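Local coordinates for outer membrane protein Omp121 (Bacteroides thetaiotaomicron, PDB 5FQ8), which probably imports a substrate across the outer membrane as a TonB-dependent transporter, a beta barrel fitted with a plug domain, at residues Trp722-Asn727 / Asn800-Gly805; Ser413-Pro418 / Gln446-Ile451; Gln927-Ser932 / Phe978-Lys983; Ala303-Phe308 / Leu390-Leu395. All blocks are in the same frame, centred on the assembly; numbering follows the deposited sequence.

Overall arrangement
All four contacts are antiparallel pairings of neighbouring strands, spread round the transmembrane barrel and touching one another nowhere. Contacts 1 and 2 lie on opposite sides of the centre of the chain, their own centres 42 Å apart. Contacts 2 and 4 are further apart, at 52 Å between centres, yet strands 376-394 and 398-417 are neighbours and both contacts meet a second copy of the protein. Contact 3 involves the last strand, and its nearest atoms are about 21 Å from those of contact 1. None belongs to a metal site; the side chain of Leu390 in contact 4 lies about 5 Å from a bound 3-decanoyloxypropyl decanoate, and that of Phe978 in contact 3 about 7 Å from a detergent.

Contact 1: residues Trp722-Asn727 / Asn800-Gly805; sequences WNFTKN and NKYQMG
In the wall of the TonB-dependent beta barrel, Asn723 and Thr725 form antiparallel hydrogen-bonded pairs with Gly805 and Gln803, and Phe724 and Met804 make the non-hydrogen-bonded pair between them. The two backbone bonds of the Thr725 pair are nearly straight: Thr725 N reaches Gln803 O at 2.9 Å, and Gln803 N reaches Thr725 O at the same length. On the face of Trp722, Phe724 and Met804, the thioether makes a Met-aromatic contact, with Met804 SD 3.6 Å from Trp722 NE1 and at a slant to the indole. Met804 gets there by turning CG between its own N and carbonyl carbon (chi1 74°) and then running extended. Phe724 lies beside it, with CD1 4.1 Å from Met804 CB, and crosses Tyr802 at about a right angle. On the other face, with Thr725 and Gln803, the amide of Asn723 leans over Gly805, which has no side chain of its own; ND2 comes close to Gly805 O, but the angle is too poor for a hydrogen bond. Cutting Asn723 back to an alanine removes that amide and would probably leave a gap over the Gly805 peptide. Beyond the Thr725 pair a water accepts from Asn727 N at 2.7 Å and gives a weak bond to Asn800 O. There Lys801 and Tyr802 both face Gln825, a classic beta bulge. Thr725 OG1 bonds to Gly70 N of the plug, which marks this face as the lumenal one. Strand 697-712 continues the sheet beyond Phe724, through Leu704, and strand 815-825 continues it beyond Met804, through Ile823.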
loop_
_atom_site.group_PDB
_atom_site.type_symbol
_atom_site.label_atom_id
_atom_site.label_comp_id
_atom_site.label_asym_id
_atom_site.label_seq_id
_atom_site.Cartn_x
_atom_site.Cartn_y
_atom_site.Cartn_z
ATOM N N TRP B 722 -46.940 5.053 27.629
ATOM C CA TRP B 722 -47.018 3.836 26.836
ATOM C C TRP B 722 -47.079 4.247 25.379
ATOM O O TRP B 722 -47.928 5.057 25.005
ATOM C CB TRP B 722 -48.244 3.022 27.230
ATOM C CG TRP B 722 -48.414 1.738 26.521
ATOM C CD1 TRP B 722 -47.821 0.563 26.821
ATOM C CD2 TRP B 722 -49.283 1.481 25.418
ATOM N NE1 TRP B 722 -48.245 -0.415 25.966
ATOM C CE2 TRP B 722 -49.149 0.126 25.091
ATOM C CE3 TRP B 722 -50.156 2.267 24.669
ATOM C CZ2 TRP B 722 -49.855 -0.463 24.043
ATOM C CZ3 TRP B 722 -50.853 1.685 23.633
ATOM C CH2 TRP B 722 -50.702 0.334 23.329
ATOM N N ASN B 723 -46.174 3.714 24.567
ATOM C CA ASN B 723 -46.152 4.016 23.142
ATOM C C ASN B 723 -46.160 2.723 22.337
ATOM O O ASN B 723 -45.550 1.732 22.741
ATOM C CB ASN B 723 -44.935 4.884 22.796
ATOM C CG ASN B 723 -43.626 4.223 23.147
ATOM O OD1 ASN B 723 -42.977 3.655 22.287
ATOM N ND2 ASN B 723 -43.231 4.295 24.409
ATOM N N PHE B 724 -46.856 2.728 21.202
ATOM C CA PHE B 724 -47.072 1.502 20.439
ATOM C C PHE B 724 -46.901 1.753 18.949
ATOM O O PHE B 724 -47.512 2.668 18.396
ATOM C CB PHE B 724 -48.468 0.937 20.730
ATOM C CG PHE B 724 -48.815 -0.298 19.951
ATOM C CD1 PHE B 724 -48.493 -1.544 20.437
ATOM C CD2 PHE B 724 -49.503 -0.206 18.758
ATOM C CE1 PHE B 724 -48.816 -2.670 19.730
ATOM C CE2 PHE B 724 -49.832 -1.322 18.052
ATOM C CZ PHE B 724 -49.490 -2.559 18.536
ATOM N N THR B 725 -46.078 0.925 18.309
ATOM C CA THR B 725 -45.814 0.992 16.876
ATOM C C THR B 725 -46.064 -0.369 16.249
ATOM O O THR B 725 -45.563 -1.382 16.739
ATOM C CB THR B 725 -44.364 1.414 16.579
ATOM O OG1 THR B 725 -44.057 2.672 17.188
ATOM C CG2 THR B 725 -44.146 1.528 15.092
ATOM N N LYS B 726 -46.818 -0.393 15.157
ATOM C CA LYS B 726 -46.972 -1.601 14.349
ATOM C C LYS B 726 -46.860 -1.195 12.892
ATOM O O LYS B 726 -47.701 -0.445 12.398
ATOM C CB LYS B 726 -48.302 -2.297 14.623
ATOM C CG LYS B 726 -48.396 -3.712 14.093
ATOM C CD LYS B 726 -49.683 -4.382 14.505
ATOM C CE LYS B 726 -49.829 -5.740 13.875
ATOM N NZ LYS B 726 -50.835 -6.580 14.560
ATOM N N ASN B 727 -45.818 -1.672 12.216
ATOM C CA ASN B 727 -45.561 -1.333 10.823
ATOM C C ASN B 727 -45.748 -2.552 9.941
ATOM O O ASN B 727 -45.300 -3.648 10.280
ATOM C CB ASN B 727 -44.154 -0.771 10.630
ATOM C CG ASN B 727 -43.911 -0.288 9.208
ATOM O OD1 ASN B 727 -44.481 0.709 8.779
ATOM N ND2 ASN B 727 -43.057 -0.992 8.475
ATOM N N ASN B 800 -39.802 -6.793 13.143
ATOM C CA ASN B 800 -40.651 -6.941 14.316
ATOM C C ASN B 800 -42.117 -6.870 13.918
ATOM O O ASN B 800 -42.522 -6.001 13.145
ATOM C CB ASN B 800 -40.354 -5.829 15.315
ATOM C CG ASN B 800 -39.003 -5.946 15.934
ATOM O OD1 ASN B 800 -38.333 -4.952 16.143
ATOM N ND2 ASN B 800 -38.585 -7.150 16.231
ATOM N N LYS B 801 -42.926 -7.767 14.473
ATOM C CA LYS B 801 -44.351 -7.696 14.189
ATOM C C LYS B 801 -44.985 -6.499 14.866
ATOM O O LYS B 801 -45.952 -5.937 14.344
ATOM C CB LYS B 801 -45.041 -8.986 14.616
ATOM C CG LYS B 801 -44.628 -10.197 13.797
ATOM C CD LYS B 801 -45.127 -10.099 12.361
ATOM C CE LYS B 801 -44.342 -11.022 11.442
ATOM N NZ LYS B 801 -44.276 -12.392 11.976
ATOM N N TYR B 802 -44.453 -6.099 16.019
ATOM C CA TYR B 802 -44.835 -4.862 16.683
ATOM C C TYR B 802 -43.718 -4.452 17.625
ATOM O O TYR B 802 -42.870 -5.263 17.999
ATOM C CB TYR B 802 -46.156 -5.009 17.433
ATOM C CG TYR B 802 -46.156 -5.965 18.609
ATOM C CD1 TYR B 802 -45.805 -5.539 19.884
ATOM C CD2 TYR B 802 -46.561 -7.278 18.454
ATOM C CE1 TYR B 802 -45.834 -6.404 20.964
ATOM C CE2 TYR B 802 -46.595 -8.146 19.522
ATOM C CZ TYR B 802 -46.237 -7.708 20.778
ATOM O OH TYR B 802 -46.271 -8.585 21.840
ATOM N N GLN B 803 -43.726 -3.179 17.996
ATOM C CA GLN B 803 -42.761 -2.638 18.942
ATOM C C GLN B 803 -43.500 -1.760 19.935
ATOM O O GLN B 803 -44.476 -1.099 19.582
ATOM C CB GLN B 803 -41.664 -1.800 18.254
ATOM C CG GLN B 803 -41.187 -2.318 16.900
ATOM C CD GLN B 803 -40.466 -1.269 16.081
ATOM O OE1 GLN B 803 -39.451 -0.734 16.502
ATOM N NE2 GLN B 803 -40.996 -0.967 14.906
ATOM N N MET B 804 -43.019 -1.731 21.171
ATOM C CA MET B 804 -43.638 -0.810 22.111
ATOM C C MET B 804 -42.720 -0.593 23.302
ATOM O O MET B 804 -41.758 -1.337 23.512
ATOM C CB MET B 804 -44.998 -1.318 22.571
ATOM C CG MET B 804 -44.944 -2.452 23.542
ATOM S SD MET B 804 -46.594 -2.975 23.960
ATOM C CE MET B 804 -46.233 -4.053 25.326
ATOM N N GLY B 805 -43.040 0.445 24.070
ATOM C CA GLY B 805 -42.293 0.789 25.267
ATOM C C GLY B 805 -43.200 1.365 26.329
ATOM O O GLY B 805 -44.210 2.002 26.026
HETATM O O HOH W 1 -43.693 -2.837 13.447
#

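Contact 2: residues Ser413-Pro418 / Gln446-Ile451; sequences SDKGKP and QYSEQI
Tyr447 lays its ring beside the backbone of strand 398-417, with Gly416 CA at the ring edge and CD1 3.4 Å from Lys415 O. The two strands are antiparallel neighbours in the TonB-dependent barrel, and Gly416 and Tyr447 form a non-hydrogen-bonded pair. With CG trans to the backbone N (chi1 173°), the ring extends along the sheet as far as Asp414, where OH lies 2.8 Å from OD1 in what is at most a weak hydrogen bond; ring and carboxylate planes are 29° apart. Glu449 points the same way as Asp414, and the two carboxylates lie side by side, steeply turned to each other. A phenylalanine in place of Tyr447 would keep the ring beside Gly416 but would probably leave Asp414 OD1 without its hydroxyl, next to a like charge. Gln516 of a second subunit packs on Tyr447, and Gln412 donates to Asp414 OD2. The other face carries Lys415, whose NZ bonds to Tyr124 OH of the plug, and Lys417, whose NZ forms a salt bridge with Glu443 while its CE lies 3.5 Å from Gln446 OE1. Gln446 NE2 bonds to Glu493 in turn. At the far end of the pairing, Ser413 N donates to Gln450 O at 2.8 Å, in the carbonyl plane.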
loop_
_atom_site.group_PDB
_atom_site.type_symbol
_atom_site.label_atom_id
_atom_site.label_comp_id
_atom_site.label_asym_id
_atom_site.label_seq_id
_atom_site.Cartn_x
_atom_site.Cartn_y
_atom_site.Cartn_z
ATOM N N SER B 413 -7.626 5.164 9.346
ATOM C CA SER B 413 -7.638 3.817 9.895
ATOM C C SER B 413 -6.242 3.220 9.905
ATOM O O SER B 413 -5.418 3.534 9.057
ATOM C CB SER B 413 -8.562 2.929 9.075
ATOM O OG SER B 413 -9.720 3.632 8.677
ATOM N N ASP B 414 -5.977 2.350 10.869
ATOM C CA ASP B 414 -4.698 1.641 10.923
ATOM C C ASP B 414 -4.936 0.239 11.473
ATOM O O ASP B 414 -5.158 0.079 12.675
ATOM C CB ASP B 414 -3.677 2.393 11.784
ATOM C CG ASP B 414 -3.170 3.667 11.133
ATOM O OD1 ASP B 414 -2.184 3.613 10.371
ATOM O OD2 ASP B 414 -3.758 4.731 11.403
ATOM N N LYS B 415 -4.859 -0.778 10.617
ATOM C CA LYS B 415 -5.062 -2.161 11.033
ATOM C C LYS B 415 -3.809 -2.974 10.750
ATOM O O LYS B 415 -3.146 -2.759 9.737
ATOM C CB LYS B 415 -6.259 -2.803 10.332
ATOM C CG LYS B 415 -7.271 -1.839 9.804
ATOM C CD LYS B 415 -8.295 -2.544 8.973
ATOM C CE LYS B 415 -9.099 -1.562 8.137
ATOM N NZ LYS B 415 -9.884 -0.588 8.954
ATOM N N GLY B 416 -3.489 -3.904 11.647
ATOM C CA GLY B 416 -2.330 -4.754 11.458
ATOM C C GLY B 416 -2.434 -6.043 12.234
ATOM O O GLY B 416 -3.103 -6.112 13.265
ATOM N N LYS B 417 -1.750 -7.066 11.743
ATOM C CA LYS B 417 -1.668 -8.364 12.386
ATOM C C LYS B 417 -0.294 -8.961 12.134
ATOM O O LYS B 417 0.292 -8.736 11.071
ATOM C CB LYS B 417 -2.755 -9.309 11.872
ATOM C CG LYS B 417 -2.776 -9.572 10.396
ATOM C CD LYS B 417 -4.115 -10.149 10.019
ATOM C CE LYS B 417 -4.093 -10.832 8.677
ATOM N NZ LYS B 417 -3.262 -12.070 8.705
ATOM N N PRO B 418 0.233 -9.741 13.074
ATOM C CA PRO B 418 1.630 -10.164 12.990
ATOM C C PRO B 418 1.854 -11.233 11.940
ATOM O O PRO B 418 0.935 -11.890 11.452
ATOM C CB PRO B 418 1.922 -10.724 14.384
ATOM C CG PRO B 418 0.769 -10.381 15.218
ATOM C CD PRO B 418 -0.393 -10.229 14.306
ATOM N N GLN B 446 0.221 -8.341 7.953
ATOM C CA GLN B 446 -0.448 -7.409 7.066
ATOM C C GLN B 446 -0.597 -6.099 7.808
ATOM O O GLN B 446 -0.728 -6.087 9.028
ATOM C CB GLN B 446 -1.801 -7.948 6.635
ATOM C CG GLN B 446 -2.564 -7.043 5.738
ATOM C CD GLN B 446 -3.938 -7.571 5.465
ATOM O OE1 GLN B 446 -4.470 -8.354 6.241
ATOM N NE2 GLN B 446 -4.514 -7.172 4.349
ATOM N N TYR B 447 -0.543 -5.005 7.069
ATOM C CA TYR B 447 -0.694 -3.685 7.660
ATOM C C TYR B 447 -1.273 -2.754 6.619
ATOM O O TYR B 447 -0.707 -2.614 5.538
ATOM C CB TYR B 447 0.630 -3.148 8.163
ATOM C CG TYR B 447 0.520 -1.722 8.610
ATOM C CD1 TYR B 447 -0.049 -1.413 9.824
ATOM C CD2 TYR B 447 0.964 -0.679 7.814
ATOM C CE1 TYR B 447 -0.159 -0.114 10.243
ATOM C CE2 TYR B 447 0.853 0.631 8.227
ATOM C CZ TYR B 447 0.286 0.907 9.444
ATOM O OH TYR B 447 0.157 2.204 9.886
ATOM N N SER B 448 -2.375 -2.103 6.946
ATOM C CA SER B 448 -2.968 -1.148 6.032
ATOM C C SER B 448 -3.258 0.153 6.765
ATOM O O SER B 448 -3.296 0.211 7.991
ATOM C CB SER B 448 -4.234 -1.704 5.396
ATOM O OG SER B 448 -5.229 -1.892 6.373
ATOM N N GLU B 449 -3.407 1.207 5.982
ATOM C CA GLU B 449 -3.745 2.524 6.480
ATOM C C GLU B 449 -4.623 3.182 5.440
ATOM O O GLU B 449 -4.398 3.015 4.245
ATOM C CB GLU B 449 -2.496 3.367 6.745
ATOM C CG GLU B 449 -2.794 4.811 7.055
ATOM C CD GLU B 449 -1.562 5.615 7.313
ATOM O OE1 GLU B 449 -0.763 5.203 8.164
ATOM O OE2 GLU B 449 -1.378 6.648 6.654
ATOM N N GLN B 450 -5.640 3.894 5.892
ATOM C CA GLN B 450 -6.533 4.599 4.989
ATOM C C GLN B 450 -6.837 5.962 5.577
ATOM O O GLN B 450 -6.979 6.094 6.788
ATOM C CB GLN B 450 -7.815 3.807 4.764
ATOM C CG GLN B 450 -8.735 4.443 3.776
ATOM C CD GLN B 450 -10.089 3.798 3.763
ATOM O OE1 GLN B 450 -10.243 2.663 4.191
ATOM N NE2 GLN B 450 -11.088 4.521 3.281
ATOM N N ILE B 451 -6.910 6.971 4.730
ATOM C CA ILE B 451 -7.232 8.318 5.161
ATOM C C ILE B 451 -8.443 8.737 4.364
ATOM O O ILE B 451 -8.376 8.837 3.139
ATOM C CB ILE B 451 -6.064 9.294 4.965
ATOM C CG1 ILE B 451 -4.986 9.049 5.998
ATOM C CG2 ILE B 451 -6.524 10.715 5.085
ATOM C CD1 ILE B 451 -3.990 10.092 5.995
#

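Contact 3: residues Gln927-Ser932 / Phe978-Lys983; sequences QAVKVS and FNLMVK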
loop_
_atom_site.group_PDB
_atom_site.type_symbol
_atom_site.label_atom_id
_atom_site.label_comp_id
_atom_site.label_asym_id
_atom_site.label_seq_id
_atom_site.Cartn_x
_atom_site.Cartn_y
_atom_site.Cartn_z
ATOM N N GLN B 927 -24.935 27.144 42.083
ATOM C CA GLN B 927 -26.324 27.501 41.841
ATOM C C GLN B 927 -27.264 26.309 41.921
ATOM O O GLN B 927 -28.428 26.464 42.293
ATOM C CB GLN B 927 -26.443 28.160 40.475
ATOM C CG GLN B 927 -25.706 29.450 40.413
ATOM C CD GLN B 927 -26.389 30.513 41.231
ATOM O OE1 GLN B 927 -27.569 30.787 41.039
ATOM N NE2 GLN B 927 -25.660 31.103 42.170
ATOM N N ALA B 928 -26.791 25.128 41.540
ATOM C CA ALA B 928 -27.551 23.890 41.604
ATOM C C ALA B 928 -26.558 22.758 41.738
ATOM O O ALA B 928 -25.388 22.915 41.409
ATOM C CB ALA B 928 -28.426 23.688 40.371
ATOM N N VAL B 929 -27.018 21.638 42.274
ATOM C CA VAL B 929 -26.220 20.421 42.352
ATOM C C VAL B 929 -27.166 19.243 42.220
ATOM O O VAL B 929 -28.115 19.126 42.999
ATOM C CB VAL B 929 -25.427 20.307 43.664
ATOM C CG1 VAL B 929 -24.838 18.928 43.767
ATOM C CG2 VAL B 929 -24.339 21.320 43.725
ATOM N N LYS B 930 -26.924 18.370 41.242
ATOM C CA LYS B 930 -27.722 17.161 41.072
ATOM C C LYS B 930 -26.789 15.972 40.959
ATOM O O LYS B 930 -26.060 15.849 39.977
ATOM C CB LYS B 930 -28.630 17.242 39.848
ATOM C CG LYS B 930 -29.481 15.991 39.679
ATOM C CD LYS B 930 -30.300 15.972 38.405
ATOM C CE LYS B 930 -31.591 16.725 38.546
ATOM N NZ LYS B 930 -32.631 16.232 37.613
ATOM N N VAL B 931 -26.791 15.119 41.952
ATOM C CA VAL B 931 -26.166 13.811 41.824
ATOM C C VAL B 931 -27.143 12.896 41.103
ATOM O O VAL B 931 -28.358 13.097 41.162
ATOM C CB VAL B 931 -25.766 13.265 43.206
ATOM C CG1 VAL B 931 -25.189 11.886 43.095
ATOM C CG2 VAL B 931 -24.743 14.156 43.817
ATOM N N SER B 932 -26.615 11.910 40.383
ATOM C CA SER B 932 -27.432 11.046 39.544
ATOM C C SER B 932 -26.792 9.677 39.463
ATOM O O SER B 932 -25.607 9.571 39.163
ATOM C CB SER B 932 -27.578 11.626 38.141
ATOM O OG SER B 932 -28.631 10.990 37.461
ATOM N N PHE B 978 -22.552 6.843 37.685
ATOM C CA PHE B 978 -22.903 8.041 38.432
ATOM C C PHE B 978 -22.584 9.279 37.609
ATOM O O PHE B 978 -21.737 9.253 36.727
ATOM C CB PHE B 978 -22.152 8.121 39.759
ATOM C CG PHE B 978 -22.570 7.082 40.741
ATOM C CD1 PHE B 978 -23.841 7.100 41.281
ATOM C CD2 PHE B 978 -21.698 6.090 41.124
ATOM C CE1 PHE B 978 -24.240 6.145 42.183
ATOM C CE2 PHE B 978 -22.084 5.128 42.024
ATOM C CZ PHE B 978 -23.363 5.152 42.557
ATOM N N ASN B 979 -23.269 10.376 37.916
ATOM C CA ASN B 979 -23.040 11.653 37.257
ATOM C C ASN B 979 -23.237 12.773 38.261
ATOM O O ASN B 979 -24.217 12.776 39.005
ATOM C CB ASN B 979 -23.986 11.866 36.078
ATOM C CG ASN B 979 -23.755 13.202 35.379
ATOM O OD1 ASN B 979 -22.629 13.553 35.059
ATOM N ND2 ASN B 979 -24.824 13.942 35.139
ATOM N N LEU B 980 -22.317 13.728 38.268
ATOM C CA LEU B 980 -22.403 14.902 39.119
ATOM C C LEU B 980 -22.625 16.117 38.242
ATOM O O LEU B 980 -21.907 16.314 37.268
ATOM C CB LEU B 980 -21.137 15.049 39.950
ATOM C CG LEU B 980 -21.048 16.259 40.860
ATOM C CD1 LEU B 980 -22.345 16.423 41.571
ATOM C CD2 LEU B 980 -19.928 16.095 41.864
ATOM N N MET B 981 -23.634 16.910 38.564
ATOM C CA MET B 981 -23.926 18.138 37.846
ATOM C C MET B 981 -23.774 19.307 38.800
ATOM O O MET B 981 -24.167 19.221 39.957
ATOM C CB MET B 981 -25.309 18.115 37.263
ATOM C CG MET B 981 -25.600 19.254 36.356
ATOM S SD MET B 981 -26.473 20.577 37.131
ATOM C CE MET B 981 -27.634 20.980 35.851
ATOM N N VAL B 982 -23.162 20.382 38.325
ATOM C CA VAL B 982 -22.748 21.486 39.181
ATOM C C VAL B 982 -22.949 22.783 38.425
ATOM O O VAL B 982 -22.151 23.117 37.552
ATOM C CB VAL B 982 -21.275 21.342 39.599
ATOM C CG1 VAL B 982 -20.872 22.493 40.445
ATOM C CG2 VAL B 982 -21.030 20.040 40.330
ATOM N N LYS B 983 -24.002 23.523 38.726
ATOM C CA LYS B 983 -24.199 24.813 38.082
ATOM C C LYS B 983 -23.459 25.900 38.847
ATOM O O LYS B 983 -23.449 25.912 40.078
ATOM C CB LYS B 983 -25.683 25.157 37.981
ATOM C CG LYS B 983 -26.258 25.053 36.574
ATOM C CD LYS B 983 -27.631 25.711 36.468
ATOM C CE LYS B 983 -28.197 25.673 35.049
ATOM N NZ LYS B 983 -28.609 24.300 34.631
#
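Ser932 O is approached by three groups of strand 973-983. Asn979 N donates to it at 2.8 Å, in the carbonyl plane. Phe978 CA brings a CA-H...O contact at 3.2 Å, and the edge of the Phe978 ring comes up beside it, with CD1 3.7 Å away. The return bond, from Ser932 N to Asn979 O, is weak. At the next hydrogen-bonded pair, Lys930 and Met981 exchange backbone bonds, with Met981 N 3.0 Å from Lys930 O. At the far end Gln927 N reaches Lys983 O at 2.8 Å, but from well above the carbonyl plane. On the face of Val929, Val931 and Leu980, one methyl of the leucine lies within reach of both valines: Leu980 CD1 is 4.2 Å from Val929 CG1 and 4.0 Å from Val931 CG2. A leucine CG placed trans to the backbone N (chi1 178°) swings that methyl across to the neighbouring strand. On the other face, Ala928 and Lys983 meet CB to CB, whereas Met981 bends at chi2 (-98°) and carries its thioether away from strand 928-941. Val931 and Phe978 are on the surface, probably facing lipid. The pairing belongs to the closing seam of the barrel. Strand 973-983 is the last of the chain and bonds on its other side to the early strand 177-188, where Leu980 meets Gly181 and Val982 meets Tyr179; Met981 rests on Glu178 and Asn180. Beyond strand 928-941, Val931 bonds to Trp914 of strand 899-915.

Contact 4: residues Ala303-Phe308 / Leu390-Leu395; sequences AGALTF and LDYEFL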
loop_
_atom_site.group_PDB
_atom_site.type_symbol
_atom_site.label_atom_id
_atom_site.label_comp_id
_atom_site.label_asym_id
_atom_site.label_seq_id
_atom_site.Cartn_x
_atom_site.Cartn_y
_atom_site.Cartn_z
ATOM N N ALA B 303 -28.462 43.693 15.745
ATOM C CA ALA B 303 -28.193 45.118 15.625
ATOM C C ALA B 303 -29.250 45.643 14.666
ATOM O O ALA B 303 -29.054 45.674 13.454
ATOM C CB ALA B 303 -26.783 45.383 15.140
ATOM N N GLY B 304 -30.385 46.036 15.211
ATOM C CA GLY B 304 -31.422 46.579 14.373
ATOM C C GLY B 304 -32.256 45.476 13.779
ATOM O O GLY B 304 -32.617 44.524 14.475
ATOM N N ALA B 305 -32.565 45.589 12.493
ATOM C CA ALA B 305 -33.272 44.522 11.811
ATOM C C ALA B 305 -32.366 43.349 11.474
ATOM O O ALA B 305 -32.869 42.276 11.150
ATOM C CB ALA B 305 -33.919 45.053 10.541
ATOM N N LEU B 306 -31.052 43.524 11.548
ATOM C CA LEU B 306 -30.117 42.493 11.140
ATOM C C LEU B 306 -29.752 41.607 12.312
ATOM O O LEU B 306 -29.548 42.084 13.424
ATOM C CB LEU B 306 -28.847 43.105 10.556
ATOM C CG LEU B 306 -27.850 42.116 9.947
ATOM C CD1 LEU B 306 -27.607 42.503 8.524
ATOM C CD2 LEU B 306 -26.541 42.083 10.711
ATOM N N THR B 307 -29.664 40.311 12.049
ATOM C CA THR B 307 -29.174 39.347 13.023
ATOM C C THR B 307 -28.170 38.443 12.334
ATOM O O THR B 307 -28.486 37.829 11.314
ATOM C CB THR B 307 -30.315 38.526 13.618
ATOM O OG1 THR B 307 -31.427 39.386 13.860
ATOM C CG2 THR B 307 -29.881 37.907 14.913
ATOM N N PHE B 308 -26.961 38.379 12.874
ATOM C CA PHE B 308 -25.941 37.475 12.375
ATOM C C PHE B 308 -25.537 36.542 13.504
ATOM O O PHE B 308 -25.183 36.989 14.596
ATOM C CB PHE B 308 -24.742 38.237 11.800
ATOM C CG PHE B 308 -23.978 39.042 12.802
ATOM C CD1 PHE B 308 -24.322 40.356 13.063
ATOM C CD2 PHE B 308 -22.892 38.494 13.456
ATOM C CE1 PHE B 308 -23.612 41.097 13.974
ATOM C CE2 PHE B 308 -22.180 39.214 14.366
ATOM C CZ PHE B 308 -22.535 40.530 14.631
ATOM N N LEU B 390 -27.584 34.753 8.461
ATOM C CA LEU B 390 -27.842 36.187 8.409
ATOM C C LEU B 390 -29.342 36.366 8.274
ATOM O O LEU B 390 -29.915 36.015 7.241
ATOM C CB LEU B 390 -27.120 36.836 7.233
ATOM C CG LEU B 390 -27.277 38.334 7.093
ATOM C CD1 LEU B 390 -26.684 38.925 8.317
ATOM C CD2 LEU B 390 -26.558 38.832 5.877
ATOM N N ASP B 391 -29.973 36.900 9.313
ATOM C CA ASP B 391 -31.389 37.224 9.281
ATOM C C ASP B 391 -31.556 38.726 9.147
ATOM O O ASP B 391 -30.861 39.489 9.811
ATOM C CB ASP B 391 -32.091 36.754 10.551
ATOM C CG ASP B 391 -32.225 35.266 10.618
ATOM O OD1 ASP B 391 -33.037 34.706 9.857
ATOM O OD2 ASP B 391 -31.527 34.662 11.451
ATOM N N TYR B 392 -32.481 39.151 8.296
ATOM C CA TYR B 392 -32.743 40.576 8.137
ATOM C C TYR B 392 -34.227 40.788 7.890
ATOM O O TYR B 392 -34.744 40.393 6.846
ATOM C CB TYR B 392 -31.920 41.160 7.002
ATOM C CG TYR B 392 -32.076 42.644 6.847
ATOM C CD1 TYR B 392 -31.458 43.514 7.726
ATOM C CD2 TYR B 392 -32.838 43.179 5.818
ATOM C CE1 TYR B 392 -31.601 44.868 7.595
ATOM C CE2 TYR B 392 -32.980 44.535 5.673
ATOM C CZ TYR B 392 -32.359 45.371 6.568
ATOM O OH TYR B 392 -32.485 46.728 6.456
ATOM N N GLU B 393 -34.899 41.437 8.835
ATOM C CA GLU B 393 -36.321 41.727 8.721
ATOM C C GLU B 393 -36.525 43.072 8.038
ATOM O O GLU B 393 -35.808 44.031 8.314
ATOM C CB GLU B 393 -36.964 41.708 10.108
ATOM C CG GLU B 393 -36.830 40.360 10.801
ATOM C CD GLU B 393 -37.213 40.379 12.257
ATOM O OE1 GLU B 393 -37.619 41.446 12.753
ATOM O OE2 GLU B 393 -37.103 39.319 12.911
ATOM N N PHE B 394 -37.487 43.133 7.122
ATOM C CA PHE B 394 -37.718 44.366 6.381
ATOM C C PHE B 394 -39.182 44.489 5.993
ATOM O O PHE B 394 -39.858 43.491 5.739
ATOM C CB PHE B 394 -36.858 44.438 5.125
ATOM C CG PHE B 394 -37.162 43.368 4.117
ATOM C CD1 PHE B 394 -36.625 42.097 4.257
ATOM C CD2 PHE B 394 -37.972 43.634 3.026
ATOM C CE1 PHE B 394 -36.897 41.118 3.343
ATOM C CE2 PHE B 394 -38.248 42.656 2.104
ATOM C CZ PHE B 394 -37.705 41.395 2.263
ATOM N N LEU B 395 -39.654 45.735 5.937
ATOM C CA LEU B 395 -41.017 46.075 5.518
ATOM C C LEU B 395 -42.073 45.330 6.333
ATOM O O LEU B 395 -42.980 44.695 5.791
ATOM C CB LEU B 395 -41.209 45.826 4.024
ATOM C CG LEU B 395 -40.268 46.653 3.155
ATOM C CD1 LEU B 395 -40.367 46.232 1.709
ATOM C CD2 LEU B 395 -40.596 48.119 3.303
#
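Leu390 fits its CD1 methyl against the side chains of two residues of the facing strand, 3.7 Å from Leu306 CD1 and 4.0 Å from Phe308 CB. Its CG stands trans to the backbone N (chi1 -178°), which brings the branch over to strand 306-320. Phe308 does the reverse: with CG between N and the carbonyl carbon (chi1 65°), its ring leads away and only CB is left to touch. Tyr392, on the same face, crosses Leu306 at about a right angle. The ring edge near CD1 meets Leu306 CA and CB, the latter at 3.9 Å and in the ring plane, while CE1 lies 3.8 Å from Ala305 CB. On the opposite face Thr307 and Asp391 are set CB to CB, 4.0 Å apart, and the carboxylate looks elsewhere for partners: OD1 bonds to Thr401 OG1 and OD2 to Gln389 NE2, which fixes its rotation. The backbones of this pair are joined by two bonds of 2.7 Å, Thr307 N to Asp391 O and Asp391 N to Thr307 O. A longer bond, from Glu393 N to Ala305 O, ends the pairing. A second subunit covers part of the apolar face, its Ile177 packing on Leu306 and its Phe261 on Leu390. Ala303 to Leu306 form a type II' beta turn, Ala303 N bonds to Leu306 O where the two strands meet, and Gly304 takes the backbone angles that a side chain would resist. It is a tight two-residue beta hairpin linking strands 289-303 and 306-320, like the short turns usually found at the periplasmic rim of TonB-dependent barrels.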